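Local coordinates for protein serine proteinase inhibitor 1 (Myxoma virus, PDB 6BJ5) that inhibits serine endopeptidases as a poxviral serpin and is important in virulence, at residues Ser146-Phe158 against Glu202-Leu214. Sequence-based numbering, arbitrary orientation.
Sequences SSVRMKTSWRHVF and ELPYKRRQTAMLL
The six-membered ring of Trp154 runs nearly parallel to the Tyr205 ring but is slid past it, where strand 142-153 runs out beside the hairpin turn Tyr205-Arg208. The planes lie 9° apart and the centroids of the two rings 4.7 Å, so the rings barely overlap. Tyr205 turns CG beside its backbone N (chi1 -68°), which brings CD1 and CE1 to Ser153 O and the indole. Its CB sits 3.6 Å from Thr152 CG2, CD1 lies 3.3 Å from Ser153 O, and CE1 reaches Trp154 CZ3 at 3.5 Å, while the tip OH hydrogen-bonds Thr306 beyond. Met150 SD stands above the Tyr205 ring at a distance, and Met212 SD meets the edge of the indole, both Met-aromatic contacts. The same Trp154 CZ3 touches Leu203 CB, with Phe158 CE2 over the rim of the opposite indole face. Two backbone bonds fix the register: Lys206 N to Ser153 O (2.7 Å) and the straighter Arg155 N to Pro204 O (2.8 Å, 165°). Indole NE1 is held by Asp302 O. Consistent with the serpin breach, the contact joins an inner strand of the large sheet, between 73-81 and 305-314, to hairpin 198-204/210-217, whose sheet continues into a neighbouring chain.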
loop_
_atom_site.group_PDB
_atom_site.type_symbol
_atom_site.label_atom_id
_atom_site.label_comp_id
_atom_site.label_asym_id
_atom_site.label_seq_id
_atom_site.Cartn_x
_atom_site.Cartn_y
_atom_site.Cartn_z
ATOM N N SER A 146 4.422 7.582 7.262
ATOM C CA SER A 146 3.255 6.729 7.491
ATOM C C SER A 146 3.666 5.259 7.373
ATOM O O SER A 146 4.145 4.819 6.317
ATOM C CB SER A 146 2.142 7.047 6.486
ATOM O OG SER A 146 0.976 6.261 6.704
ATOM N N SER A 147 3.450 4.496 8.441
ATOM C CA SER A 147 3.830 3.089 8.495
ATOM C C SER A 147 2.583 2.232 8.660
ATOM O O SER A 147 1.735 2.533 9.505
ATOM C CB SER A 147 4.760 2.836 9.669
ATOM O OG SER A 147 5.990 3.495 9.450
ATOM N N VAL A 148 2.481 1.156 7.874
ATOM C CA VAL A 148 1.358 0.227 7.955
ATOM C C VAL A 148 1.928 -1.172 8.109
ATOM O O VAL A 148 2.848 -1.554 7.372
ATOM C CB VAL A 148 0.432 0.293 6.721
ATOM C CG1 VAL A 148 -0.744 -0.614 6.939
ATOM C CG2 VAL A 148 -0.061 1.704 6.474
ATOM N N ARG A 149 1.387 -1.938 9.061
ATOM C CA ARG A 149 1.848 -3.307 9.273
ATOM C C ARG A 149 0.669 -4.245 9.466
ATOM O O ARG A 149 -0.312 -3.900 10.132
ATOM C CB ARG A 149 2.736 -3.427 10.506
ATOM C CG ARG A 149 3.980 -2.560 10.464
ATOM C CD ARG A 149 5.109 -3.161 9.664
ATOM N NE ARG A 149 6.340 -2.406 9.903
ATOM C CZ ARG A 149 6.597 -1.184 9.437
ATOM N NH1 ARG A 149 5.709 -0.542 8.680
ATOM N NH2 ARG A 149 7.755 -0.601 9.738
ATOM N N MET A 150 0.770 -5.431 8.876
ATOM C CA MET A 150 -0.235 -6.455 9.090
ATOM C C MET A 150 0.455 -7.802 9.055
ATOM O O MET A 150 1.219 -8.081 8.123
ATOM C CB MET A 150 -1.333 -6.406 8.043
ATOM C CG MET A 150 -2.427 -7.396 8.317
ATOM S SD MET A 150 -3.487 -7.414 6.899
ATOM C CE MET A 150 -2.211 -7.571 5.647
ATOM N N LYS A 151 0.188 -8.630 10.066
ATOM C CA LYS A 151 0.639 -10.015 10.064
ATOM C C LYS A 151 -0.489 -10.855 10.648
ATOM O O LYS A 151 -0.794 -10.728 11.836
ATOM C CB LYS A 151 1.940 -10.159 10.852
ATOM C CG LYS A 151 2.567 -11.528 10.766
ATOM C CD LYS A 151 3.913 -11.548 11.466
ATOM C CE LYS A 151 4.577 -12.903 11.307
ATOM N NZ LYS A 151 3.745 -13.987 11.909
ATOM N N THR A 152 -1.092 -11.717 9.824
ATOM C CA THR A 152 -2.304 -12.453 10.185
ATOM C C THR A 152 -2.370 -13.793 9.452
ATOM O O THR A 152 -2.045 -13.880 8.263
ATOM C CB THR A 152 -3.572 -11.646 9.846
ATOM O OG1 THR A 152 -3.420 -10.278 10.259
ATOM C CG2 THR A 152 -4.805 -12.260 10.530
ATOM N N SER A 153 -2.865 -14.820 10.140
ATOM C CA SER A 153 -3.049 -16.119 9.503
ATOM C C SER A 153 -4.316 -16.124 8.662
ATOM O O SER A 153 -5.172 -15.239 8.780
ATOM C CB SER A 153 -3.158 -17.227 10.539
ATOM O OG SER A 153 -2.088 -17.157 11.460
ATOM N N TRP A 154 -4.401 -17.107 7.763
ATOM C CA TRP A 154 -5.652 -17.355 7.061
ATOM C C TRP A 154 -6.699 -17.873 8.046
ATOM O O TRP A 154 -6.378 -18.420 9.107
ATOM C CB TRP A 154 -5.472 -18.383 5.937
ATOM C CG TRP A 154 -4.481 -18.008 4.890
ATOM C CD1 TRP A 154 -3.283 -18.619 4.620
ATOM C CD2 TRP A 154 -4.604 -16.935 3.956
ATOM N NE1 TRP A 154 -2.650 -17.978 3.570
ATOM C CE2 TRP A 154 -3.445 -16.943 3.148
ATOM C CE3 TRP A 154 -5.582 -15.965 3.721
ATOM C CZ2 TRP A 154 -3.240 -16.011 2.138
ATOM C CZ3 TRP A 154 -5.380 -15.048 2.717
ATOM C CH2 TRP A 154 -4.216 -15.074 1.938
ATOM N N ARG A 155 -7.972 -17.697 7.693
ATOM C CA ARG A 155 -9.006 -18.372 8.465
ATOM C C ARG A 155 -8.865 -19.894 8.313
ATOM O O ARG A 155 -8.857 -20.639 9.302
ATOM C CB ARG A 155 -10.395 -17.883 8.040
ATOM C CG ARG A 155 -11.492 -18.456 8.927
ATOM C CD ARG A 155 -12.890 -18.289 8.354
ATOM N NE ARG A 155 -13.856 -19.001 9.194
ATOM C CZ ARG A 155 -15.130 -19.211 8.881
ATOM N NH1 ARG A 155 -15.619 -18.771 7.728
ATOM N NH2 ARG A 155 -15.910 -19.880 9.721
ATOM N N HIS A 156 -8.673 -20.365 7.082
ATOM C CA HIS A 156 -8.383 -21.770 6.787
ATOM C C HIS A 156 -7.057 -21.822 6.047
ATOM O O HIS A 156 -6.991 -21.467 4.862
ATOM C CB HIS A 156 -9.492 -22.388 5.946
ATOM C CG HIS A 156 -10.802 -22.451 6.656
ATOM N ND1 HIS A 156 -12.009 -22.401 5.994
ATOM C CD2 HIS A 156 -11.094 -22.606 7.970
ATOM C CE1 HIS A 156 -12.993 -22.471 6.874
ATOM N NE2 HIS A 156 -12.465 -22.606 8.078
ATOM N N VAL A 157 -6.008 -22.261 6.754
ATOM C CA VAL A 157 -4.660 -22.273 6.192
ATOM C C VAL A 157 -4.551 -23.330 5.104
ATOM O O VAL A 157 -5.345 -24.269 5.025
ATOM C CB VAL A 157 -3.628 -22.546 7.292
ATOM C CG1 VAL A 157 -3.780 -21.551 8.436
ATOM C CG2 VAL A 157 -3.729 -24.029 7.737
ATOM N N PHE A 158 -3.537 -23.174 4.254
ATOM C CA PHE A 158 -3.151 -24.215 3.314
ATOM C C PHE A 158 -2.229 -25.217 4.015
ATOM O O PHE A 158 -1.589 -24.915 5.026
ATOM C CB PHE A 158 -2.422 -23.635 2.099
ATOM C CG PHE A 158 -3.256 -22.732 1.208
ATOM C CD1 PHE A 158 -3.646 -23.166 -0.062
ATOM C CD2 PHE A 158 -3.549 -21.407 1.589
ATOM C CE1 PHE A 158 -4.364 -22.330 -0.918
ATOM C CE2 PHE A 158 -4.276 -20.558 0.747
ATOM C CZ PHE A 158 -4.677 -21.014 -0.511
ATOM N N GLU A 202 -12.610 -14.287 -2.197
ATOM C CA GLU A 202 -12.285 -13.681 -0.914
ATOM C C GLU A 202 -11.680 -14.721 0.011
ATOM O O GLU A 202 -12.358 -15.649 0.455
ATOM C CB GLU A 202 -13.517 -13.032 -0.275
ATOM C CG GLU A 202 -13.117 -12.263 0.962
ATOM C CD GLU A 202 -14.184 -11.369 1.513
ATOM O OE1 GLU A 202 -14.711 -10.525 0.754
ATOM O OE2 GLU A 202 -14.432 -11.451 2.727
ATOM N N LEU A 203 -10.421 -14.526 0.341
ATOM C CA LEU A 203 -9.714 -15.355 1.299
ATOM C C LEU A 203 -9.700 -14.636 2.633
ATOM O O LEU A 203 -8.962 -13.656 2.790
ATOM C CB LEU A 203 -8.288 -15.614 0.817
ATOM C CG LEU A 203 -8.145 -16.171 -0.593
ATOM C CD1 LEU A 203 -6.717 -15.975 -1.050
ATOM C CD2 LEU A 203 -8.470 -17.645 -0.577
ATOM N N PRO A 204 -10.524 -15.022 3.595
ATOM C CA PRO A 204 -10.518 -14.317 4.880
ATOM C C PRO A 204 -9.344 -14.695 5.768
ATOM O O PRO A 204 -8.920 -15.850 5.829
ATOM C CB PRO A 204 -11.841 -14.755 5.518
ATOM C CG PRO A 204 -12.135 -16.079 4.907
ATOM C CD PRO A 204 -11.644 -15.979 3.489
ATOM N N TYR A 205 -8.866 -13.704 6.522
ATOM C CA TYR A 205 -7.829 -13.936 7.517
ATOM C C TYR A 205 -8.492 -14.338 8.820
ATOM O O TYR A 205 -9.710 -14.252 8.963
ATOM C CB TYR A 205 -6.963 -12.693 7.730
ATOM C CG TYR A 205 -6.110 -12.362 6.540
ATOM C CD1 TYR A 205 -4.991 -13.115 6.233
ATOM C CD2 TYR A 205 -6.464 -11.318 5.692
ATOM C CE1 TYR A 205 -4.242 -12.826 5.123
ATOM C CE2 TYR A 205 -5.726 -11.017 4.593
ATOM C CZ TYR A 205 -4.620 -11.778 4.304
ATOM O OH TYR A 205 -3.880 -11.481 3.190
ATOM N N LYS A 206 -7.676 -14.779 9.785
ATOM C CA LYS A 206 -8.233 -15.387 10.991
ATOM C C LYS A 206 -8.983 -14.358 11.832
ATOM O O LYS A 206 -9.918 -14.709 12.556
ATOM C CB LYS A 206 -7.119 -16.080 11.788
ATOM C CG LYS A 206 -7.438 -16.423 13.241
ATOM C CD LYS A 206 -6.215 -17.024 13.943
ATOM C CE LYS A 206 -6.372 -17.089 15.464
ATOM N NZ LYS A 206 -5.037 -17.051 16.140
ATOM N N ARG A 207 -8.634 -13.075 11.703
ATOM C CA ARG A 207 -9.392 -12.025 12.380
ATOM C C ARG A 207 -10.817 -11.925 11.835
ATOM O O ARG A 207 -11.760 -11.662 12.585
ATOM C CB ARG A 207 -8.661 -10.685 12.224
ATOM C CG ARG A 207 -7.240 -10.583 12.840
ATOM C CD ARG A 207 -7.196 -10.744 14.371
ATOM N NE ARG A 207 -7.532 -12.100 14.803
ATOM C CZ ARG A 207 -7.681 -12.479 16.068
ATOM N NH1 ARG A 207 -7.994 -13.737 16.350
ATOM N NH2 ARG A 207 -7.518 -11.604 17.049
ATOM N N ARG A 208 -10.982 -12.123 10.532
ATOM C CA ARG A 208 -12.182 -11.975 9.707
ATOM C C ARG A 208 -12.622 -10.514 9.527
ATOM O O ARG A 208 -13.660 -10.297 8.904
ATOM C CB ARG A 208 -13.377 -12.813 10.200
ATOM C CG ARG A 208 -13.796 -13.875 9.151
ATOM C CD ARG A 208 -15.201 -14.473 9.300
ATOM N NE ARG A 208 -15.301 -15.520 10.316
ATOM C CZ ARG A 208 -16.174 -15.512 11.318
ATOM N NH1 ARG A 208 -17.032 -14.509 11.431
ATOM N NH2 ARG A 208 -16.194 -16.510 12.198
ATOM N N GLN A 209 -11.864 -9.507 9.992
ATOM C CA GLN A 209 -12.096 -8.132 9.541
ATOM C C GLN A 209 -11.239 -7.760 8.352
ATOM O O GLN A 209 -11.588 -6.841 7.603
ATOM C CB GLN A 209 -11.751 -7.084 10.600
ATOM C CG GLN A 209 -12.568 -7.030 11.833
ATOM C CD GLN A 209 -12.133 -8.116 12.747
ATOM O OE1 GLN A 209 -10.971 -8.513 12.704
ATOM N NE2 GLN A 209 -13.025 -8.586 13.607
ATOM N N THR A 210 -10.117 -8.441 8.188
ATOM C CA THR A 210 -9.283 -8.257 7.021
ATOM C C THR A 210 -9.392 -9.501 6.146
ATOM O O THR A 210 -9.617 -10.613 6.633
ATOM C CB THR A 210 -7.838 -7.968 7.458
ATOM O OG1 THR A 210 -7.388 -8.970 8.381
ATOM C CG2 THR A 210 -7.771 -6.652 8.177
ATOM N N ALA A 211 -9.236 -9.303 4.840
ATOM C CA ALA A 211 -9.349 -10.422 3.916
ATOM C C ALA A 211 -8.610 -10.097 2.629
ATOM O O ALA A 211 -8.395 -8.928 2.296
ATOM C CB ALA A 211 -10.819 -10.739 3.624
ATOM N N MET A 212 -8.283 -11.141 1.874
ATOM C CA MET A 212 -7.635 -10.968 0.583
ATOM C C MET A 212 -8.628 -11.249 -0.528
ATOM O O MET A 212 -9.270 -12.300 -0.553
ATOM C CB MET A 212 -6.394 -11.847 0.433
ATOM C CG MET A 212 -5.753 -11.698 -0.943
ATOM S SD MET A 212 -4.178 -12.548 -1.189
ATOM C CE MET A 212 -3.074 -11.440 -0.308
ATOM N N LEU A 213 -8.783 -10.281 -1.408
ATOM C CA LEU A 213 -9.492 -10.471 -2.653
ATOM C C LEU A 213 -8.454 -10.887 -3.671
ATOM O O LEU A 213 -7.450 -10.189 -3.858
ATOM C CB LEU A 213 -10.199 -9.183 -3.080
ATOM C CG LEU A 213 -11.236 -8.652 -2.080
ATOM C CD1 LEU A 213 -11.814 -7.360 -2.580
ATOM C CD2 LEU A 213 -12.343 -9.680 -1.821
ATOM N N LEU A 214 -8.676 -12.035 -4.294
ATOM C CA LEU A 214 -7.804 -12.543 -5.335
ATOM C C LEU A 214 -8.569 -12.411 -6.652
ATOM O O LEU A 214 -9.701 -12.897 -6.775
ATOM C CB LEU A 214 -7.396 -13.977 -5.018
ATOM C CG LEU A 214 -6.659 -14.815 -6.071
ATOM C CD1 LEU A 214 -5.233 -14.318 -6.274
ATOM C CD2 LEU A 214 -6.653 -16.271 -5.682
#